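Local structure of hypothetical protein (Nostoc punctiforme, 2O62) at residues P136-N141 with G218-S223. The protein is of unknown function but belongs to the DUF3598 family and folds into two calycin-like beta domains, a class that often binds small hydrophobic ligands. Numbering follows the deposited sequence.
Sequences PLLQIN and GASATS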
loop_
_atom_site.group_PDB
_atom_site.type_symbol
_atom_site.label_atom_id
_atom_site.label_comp_id
_atom_site.label_asym_id
_atom_site.label_seq_id
_atom_site.Cartn_x
_atom_site.Cartn_y
_atom_site.Cartn_z
ATOM N N PRO A 136 12.512 -5.707 9.860
ATOM C CA PRO A 136 12.083 -7.023 10.376
ATOM C C PRO A 136 10.726 -7.480 9.842
ATOM O O PRO A 136 9.880 -6.646 9.558
ATOM C CB PRO A 136 11.905 -6.740 11.860
ATOM C CG PRO A 136 12.880 -5.639 12.163
ATOM C CD PRO A 136 12.797 -4.767 10.954
ATOM N N LEU A 137 10.505 -8.785 9.786
ATOM C CA LEU A 137 9.183 -9.323 9.579
ATOM C C LEU A 137 8.233 -8.663 10.587
ATOM O O LEU A 137 8.515 -8.673 11.784
ATOM C CB LEU A 137 9.196 -10.825 9.874
ATOM C CG LEU A 137 7.818 -11.503 9.924
ATOM C CD1 LEU A 137 7.231 -11.579 8.540
ATOM C CD2 LEU A 137 7.974 -12.928 10.547
ATOM N N LEU A 138 7.105 -8.139 10.125
ATOM C CA LEU A 138 6.161 -7.495 11.031
ATOM C C LEU A 138 5.504 -8.484 12.002
ATOM O O LEU A 138 5.068 -9.550 11.588
ATOM C CB LEU A 138 5.089 -6.773 10.241
ATOM C CG LEU A 138 4.127 -5.849 10.984
ATOM C CD1 LEU A 138 4.820 -4.711 11.685
ATOM C CD2 LEU A 138 3.116 -5.324 10.005
ATOM N N GLN A 139 5.460 -8.109 13.285
ATOM C CA GLN A 139 4.797 -8.904 14.323
ATOM C C GLN A 139 3.703 -8.079 14.989
ATOM O O GLN A 139 3.795 -6.866 15.040
ATOM C CB GLN A 139 5.807 -9.300 15.394
ATOM C CG GLN A 139 6.985 -10.110 14.855
ATOM C CD GLN A 139 6.608 -11.537 14.488
ATOM O OE1 GLN A 139 5.435 -11.943 14.582
ATOM N NE2 GLN A 139 7.613 -12.319 14.071
ATOM N N ILE A 140 2.673 -8.719 15.507
ATOM C CA ILE A 140 1.617 -7.976 16.234
ATOM C C ILE A 140 2.223 -7.110 17.319
ATOM O O ILE A 140 1.839 -5.970 17.530
ATOM C CB ILE A 140 0.632 -8.935 16.949
ATOM C CG1 ILE A 140 -0.118 -9.760 15.937
ATOM C CG2 ILE A 140 -0.380 -8.159 17.788
ATOM C CD1 ILE A 140 -0.825 -8.942 14.934
ATOM N N ASN A 141 3.153 -7.684 18.053
ATOM C CA ASN A 141 3.788 -6.936 19.120
ATOM C C ASN A 141 4.497 -5.651 18.685
ATOM O O ASN A 141 4.708 -4.746 19.490
ATOM C CB ASN A 141 4.726 -7.846 19.870
ATOM C CG ASN A 141 3.981 -8.889 20.661
ATOM O OD1 ASN A 141 2.756 -8.908 20.694
ATOM N ND2 ASN A 141 4.717 -9.769 21.290
ATOM N N GLY A 218 8.496 -4.986 7.510
ATOM C CA GLY A 218 7.541 -4.182 8.300
ATOM C C GLY A 218 6.247 -3.872 7.562
ATOM O O GLY A 218 5.473 -3.005 7.973
ATOM N N ALA A 219 5.958 -4.657 6.506
ATOM C CA ALA A 219 4.779 -4.463 5.671
ATOM C C ALA A 219 3.530 -5.168 6.189
ATOM O O ALA A 219 3.593 -6.232 6.817
ATOM C CB ALA A 219 5.059 -4.918 4.280
ATOM N N SER A 220 2.379 -4.581 5.911
ATOM C CA SER A 220 1.123 -5.228 6.149
ATOM C C SER A 220 0.201 -5.005 4.964
ATOM O O SER A 220 0.329 -4.010 4.227
ATOM C CB SER A 220 0.478 -4.740 7.461
ATOM O OG SER A 220 0.285 -3.353 7.462
ATOM N N ALA A 221 -0.694 -5.951 4.758
ATOM C CA ALA A 221 -1.739 -5.791 3.766
ATOM C C ALA A 221 -3.102 -5.989 4.430
ATOM O O ALA A 221 -3.327 -6.997 5.088
ATOM C CB ALA A 221 -1.564 -6.804 2.677
ATOM N N THR A 222 -4.030 -5.063 4.219
ATOM C CA THR A 222 -5.401 -5.207 4.731
ATOM C C THR A 222 -6.342 -5.377 3.533
ATOM O O THR A 222 -6.348 -4.549 2.630
ATOM C CB THR A 222 -5.793 -4.004 5.650
ATOM O OG1 THR A 222 -4.901 -3.988 6.769
ATOM C CG2 THR A 222 -7.215 -4.118 6.155
ATOM N N SER A 223 -7.074 -6.482 3.529
ATOM C CA SER A 223 -7.862 -6.947 2.404
ATOM C C SER A 223 -9.307 -7.184 2.809
ATOM O O SER A 223 -9.545 -7.847 3.823
ATOM C CB SER A 223 -7.355 -8.277 1.869
ATOM O OG SER A 223 -5.973 -8.159 1.504
#
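P136 and G218 are joined by the single hydrogen bond between the two segments, and L138 supplies the packing beside it, an instance of a linker tied to a barrel through backbone and one leucine side chain. In the polar part, G218 N donates to P136 O over 3.0 Å. The bond is bent, 131° at the hydrogen, and the donor lies 30° off the carbonyl plane. G218 immediately precedes strand 219-224, and L138 makes its own backbone bonding with L215, so the linker is fastened on both sides of the turn between strands 210-214 and 219-224.

The van der Waals part rests mainly on the CD2 branch of L138, a methyl laid against the A219 carbonyl oxygen and the S220 methylene. With CG anti to the backbone N (chi1 -170°), the side chain reaches across the strand's start. L138 CD2 sits 3.3 Å from A219 O. The same L138 CD2 is 3.7 Å from S220 CB, whereas S220 OG hydrogen-bonds R246. L138 also touches L214 and L240. The arrangement joins the interdomain linker, following strand 117-127, to the rim of the C-terminal domain, a closed antiparallel barrel consistent with the calycin superfamily.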